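Local coordinates for protein catalase (Corynebacterium glutamicum, PDB 4B7H) that breaks hydrogen peroxide down to water and oxygen at a haem iron, carries bound NADPH, and is inhibited by nitric oxide, at residues W225-F230 against K295-K300. Residues are numbered along the deposited sequence; the frame is centred on the assembly and turned at random.
With NDP (NADPH dihydro-nicotinamide-adenine-dinucleotide phosphate), chain H.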
loop_
_atom_site.group_PDB
_atom_site.type_symbol
_atom_site.label_atom_id
_atom_site.label_comp_id
_atom_site.label_asym_id
_atom_site.label_seq_id
_atom_site.Cartn_x
_atom_site.Cartn_y
_atom_site.Cartn_z
ATOM N N TRP A 225 -0.819 -41.866 -1.705
ATOM C CA TRP A 225 -0.578 -40.825 -0.714
ATOM C C TRP A 225 0.900 -40.818 -0.332
ATOM O O TRP A 225 1.520 -41.882 -0.227
ATOM C CB TRP A 225 -1.451 -41.045 0.519
ATOM C CG TRP A 225 -2.938 -41.060 0.239
ATOM C CD1 TRP A 225 -3.785 -42.139 0.338
ATOM C CD2 TRP A 225 -3.753 -39.951 -0.179
ATOM N NE1 TRP A 225 -5.069 -41.764 0.013
ATOM C CE2 TRP A 225 -5.075 -40.428 -0.312
ATOM C CE3 TRP A 225 -3.491 -38.600 -0.459
ATOM C CZ2 TRP A 225 -6.132 -39.601 -0.702
ATOM C CZ3 TRP A 225 -4.541 -37.784 -0.843
ATOM C CH2 TRP A 225 -5.844 -38.284 -0.959
ATOM N N VAL A 226 1.483 -39.634 -0.137
ATOM C CA VAL A 226 2.900 -39.560 0.207
ATOM C C VAL A 226 3.194 -38.562 1.325
ATOM O O VAL A 226 2.439 -37.612 1.541
ATOM C CB VAL A 226 3.778 -39.181 -1.022
ATOM C CG1 VAL A 226 3.602 -40.181 -2.158
ATOM C CG2 VAL A 226 3.475 -37.754 -1.494
ATOM N N LYS A 227 4.289 -38.807 2.042
ATOM C CA LYS A 227 4.882 -37.828 2.950
ATOM C C LYS A 227 6.362 -37.669 2.619
ATOM O O LYS A 227 7.075 -38.654 2.404
ATOM C CB LYS A 227 4.720 -38.228 4.421
ATOM C CG LYS A 227 3.296 -38.093 4.953
ATOM C CD LYS A 227 3.243 -38.358 6.454
ATOM C CE LYS A 227 1.817 -38.279 7.002
ATOM N NZ LYS A 227 1.242 -36.891 7.013
ATOM N N TYR A 228 6.817 -36.424 2.582
ATOM C CA TYR A 228 8.207 -36.112 2.288
ATOM C C TYR A 228 9.067 -36.042 3.536
ATOM O O TYR A 228 8.674 -35.427 4.535
ATOM C CB TYR A 228 8.297 -34.758 1.609
ATOM C CG TYR A 228 7.708 -34.676 0.228
ATOM C CD1 TYR A 228 8.393 -35.190 -0.869
ATOM C CD2 TYR A 228 6.491 -34.038 0.009
ATOM C CE1 TYR A 228 7.870 -35.092 -2.144
ATOM C CE2 TYR A 228 5.959 -33.933 -1.262
ATOM C CZ TYR A 228 6.655 -34.458 -2.336
ATOM O OH TYR A 228 6.133 -34.342 -3.604
ATOM N N HIS A 229 10.251 -36.628 3.447
ATOM C CA HIS A 229 11.264 -36.582 4.479
ATOM C C HIS A 229 12.589 -36.177 3.887
ATOM O O HIS A 229 13.036 -36.757 2.936
ATOM C CB HIS A 229 11.396 -37.990 5.166
ATOM C CG HIS A 229 10.170 -38.449 5.909
ATOM N ND1 HIS A 229 10.140 -38.601 7.214
ATOM C CD2 HIS A 229 8.961 -38.833 5.440
ATOM C CE1 HIS A 229 8.960 -39.020 7.556
ATOM N NE2 HIS A 229 8.243 -39.180 6.464
ATOM N N PHE A 230 13.195 -35.141 4.441
ATOM C CA PHE A 230 14.487 -34.655 3.984
ATOM C C PHE A 230 15.497 -34.940 5.090
ATOM O O PHE A 230 15.498 -34.272 6.133
ATOM C CB PHE A 230 14.403 -33.161 3.646
ATOM C CG PHE A 230 13.262 -32.823 2.716
ATOM C CD1 PHE A 230 13.229 -33.336 1.425
ATOM C CD2 PHE A 230 12.223 -32.008 3.133
ATOM C CE1 PHE A 230 12.176 -33.038 0.566
ATOM C CE2 PHE A 230 11.170 -31.705 2.279
ATOM C CZ PHE A 230 11.145 -32.223 0.998
ATOM N N LYS A 295 -1.025 -36.481 13.281
ATOM C CA LYS A 295 -0.689 -37.907 13.269
ATOM C C LYS A 295 0.399 -38.198 12.244
ATOM O O LYS A 295 0.209 -37.968 11.044
ATOM C CB LYS A 295 -1.916 -38.756 12.920
ATOM C CG LYS A 295 -3.125 -38.522 13.809
ATOM C CD LYS A 295 -2.875 -39.016 15.223
ATOM C CE LYS A 295 -4.132 -38.904 16.065
ATOM N NZ LYS A 295 -4.505 -37.485 16.298
ATOM N N THR A 296 1.537 -38.707 12.702
ATOM C CA THR A 296 2.551 -39.210 11.782
ATOM C C THR A 296 2.188 -40.618 11.314
ATOM O O THR A 296 1.434 -41.335 11.992
ATOM C CB THR A 296 3.945 -39.227 12.430
ATOM O OG1 THR A 296 3.882 -39.873 13.710
ATOM C CG2 THR A 296 4.460 -37.812 12.614
ATOM N N TRP A 297 2.702 -41.009 10.150
ATOM C CA TRP A 297 2.609 -42.398 9.705
ATOM C C TRP A 297 3.814 -43.125 10.265
ATOM O O TRP A 297 4.955 -42.708 10.041
ATOM C CB TRP A 297 2.690 -42.504 8.186
ATOM C CG TRP A 297 1.585 -41.879 7.383
ATOM C CD1 TRP A 297 0.402 -41.357 7.834
ATOM C CD2 TRP A 297 1.578 -41.716 5.957
ATOM N NE1 TRP A 297 -0.338 -40.874 6.767
ATOM C CE2 TRP A 297 0.363 -41.092 5.608
ATOM C CE3 TRP A 297 2.491 -42.040 4.943
ATOM C CZ2 TRP A 297 0.039 -40.781 4.285
ATOM C CZ3 TRP A 297 2.167 -41.726 3.627
ATOM C CH2 TRP A 297 0.952 -41.102 3.313
ATOM N N SER A 298 3.587 -44.219 10.983
ATOM C CA SER A 298 4.711 -44.969 11.525
ATOM C C SER A 298 5.644 -45.467 10.422
ATOM O O SER A 298 5.189 -45.990 9.397
ATOM C CB SER A 298 4.227 -46.145 12.363
ATOM O OG SER A 298 5.335 -46.931 12.768
ATOM N N GLN A 299 6.946 -45.295 10.636
ATOM C CA GLN A 299 7.950 -45.754 9.683
ATOM C C GLN A 299 8.104 -47.270 9.719
ATOM O O GLN A 299 8.764 -47.857 8.860
ATOM C CB GLN A 299 9.280 -45.035 9.920
ATOM C CG GLN A 299 9.161 -43.542 9.607
ATOM C CD GLN A 299 10.223 -42.692 10.262
ATOM O OE1 GLN A 299 10.223 -42.487 11.481
ATOM N NE2 GLN A 299 11.121 -42.163 9.451
ATOM N N LYS A 300 7.478 -47.905 10.707
ATOM C CA LYS A 300 7.406 -49.363 10.733
ATOM C C LYS A 300 6.338 -49.850 9.760
ATOM O O LYS A 300 6.435 -50.949 9.222
ATOM C CB LYS A 300 7.104 -49.867 12.142
ATOM C CG LYS A 300 8.025 -49.297 13.202
ATOM C CD LYS A 300 7.845 -50.007 14.531
ATOM C CE LYS A 300 8.293 -49.135 15.693
ATOM N NZ LYS A 300 8.406 -49.916 16.961
HETATM P PA NDP H . 10.372 -45.118 14.513
HETATM O O1A NDP H . 11.224 -45.742 15.556
HETATM O O2A NDP H . 10.419 -45.848 13.215
HETATM O O5B NDP H . 10.862 -43.607 14.308
HETATM C C5B NDP H . 11.072 -42.770 15.420
HETATM C C4B NDP H . 11.464 -41.409 14.869
HETATM O O4B NDP H . 11.654 -40.508 15.950
HETATM C C3B NDP H . 12.773 -41.487 14.081
HETATM O O3B NDP H . 12.664 -40.726 12.892
HETATM C C2B NDP H . 13.769 -40.883 15.053
HETATM O O2B NDP H . 14.931 -40.328 14.468
HETATM C C1B NDP H . 12.886 -39.858 15.750
HETATM N N9A NDP H . 13.499 -39.288 16.966
HETATM C C8A NDP H . 14.587 -39.761 17.655
HETATM N N7A NDP H . 14.841 -38.933 18.693
HETATM C C5A NDP H . 13.930 -37.928 18.675
HETATM C C6A NDP H . 13.734 -36.822 19.500
HETATM N N6A NDP H . 14.707 -36.413 20.314
HETATM N N1A NDP H . 12.692 -35.964 19.232
HETATM C C2A NDP H . 11.861 -36.188 18.153
HETATM N N3A NDP H . 12.063 -37.284 17.337
HETATM C C4A NDP H . 13.083 -38.140 17.594
HETATM O O3 NDP H . 8.866 -45.002 15.097
HETATM P PN NDP H . 7.604 -44.378 14.303
HETATM O O1N NDP H . 8.005 -43.929 12.939
HETATM O O2N NDP H . 6.488 -45.337 14.485
HETATM O O5D NDP H . 7.240 -43.072 15.170
HETATM C C5D NDP H . 7.285 -43.121 16.584
HETATM C C4D NDP H . 7.250 -41.711 17.136
HETATM O O4D NDP H . 8.401 -41.021 16.692
HETATM C C3D NDP H . 6.049 -40.939 16.613
HETATM O O3D NDP H . 4.938 -41.051 17.490
HETATM C C2D NDP H . 6.583 -39.522 16.496
HETATM O O2D NDP H . 6.330 -38.827 17.686
HETATM C C1D NDP H . 8.096 -39.671 16.367
HETATM N N1N NDP H . 8.565 -39.354 15.000
HETATM C C2N NDP H . 7.912 -39.907 13.937
HETATM C C3N NDP H . 8.293 -39.663 12.626
HETATM C C7N NDP H . 7.500 -40.302 11.533
HETATM O O7N NDP H . 7.418 -39.649 10.299
HETATM N N7N NDP H . 6.872 -41.453 11.751
HETATM C C4N NDP H . 9.465 -38.769 12.280
HETATM C C5N NDP H . 10.110 -38.216 13.518
HETATM C C6N NDP H . 9.640 -38.525 14.796
HETATM P P2B NDP H . 16.286 -41.199 14.341
HETATM O O1X NDP H . 16.649 -41.700 15.723
HETATM O O2X NDP H . 16.022 -42.347 13.391
HETATM O O3X NDP H . 17.355 -40.274 13.786
HETATM O O HOH W 1 -1.211 -36.742 8.384
HETATM O O HOH W 2 2.285 -36.348 9.780
#
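The NADPH pocket is built partly where strand 223-232 of the beta-barrel meets the loop joining strands 270-279 and 305-314, and there Lys227 lies over the indole of Trp297. The lysine chain runs straight as far as CE and crosses the ring obliquely, CG beside Trp297 CE3 and CZ3 of the six-membered ring, CD by Trp297 CD2 and CG, and CE 3.3 Å from the centroid of the five-membered ring, 6° off the normal, a CH-pi contact. A bend at chi4 (-70°) keeps NZ above the same face, 4.5 Å from that centroid, as a cation-pi partner. A long aliphatic chain ending in a charge suits a flat, electron-rich indole. NZ also bonds to Ser211 O and Thr213 OG1, and two waters lie between NZ and Lys295 O, one 3.0 Å from NZ and 2.9 Å from that carbonyl. At the far rim, Trp297 CH2 meets Trp225 CB at 3.7 Å, edge-on to the strand backbone, while NE1 bonds to Pro290 O.

Trp297 O accepts from the carboxamide N7N of NADPH at 2.9 Å and from Gln276 NE2, Ser298 OG donates to phosphate oxygen O2N at 2.6 Å, and Gln299 N points almost straight at O1N (173°). Ser298 OG also accepts from Lys300 N, an ST turn. His229, its NE2 bonded to Gln276, sets CE1 3.2 Å from O7N, near the ring plane. Packed under the lysine and bonded through NE1 and O, Trp297 joins the nicotinamide end of the pocket to the barrel, and the buried ammonium probably keeps its charge.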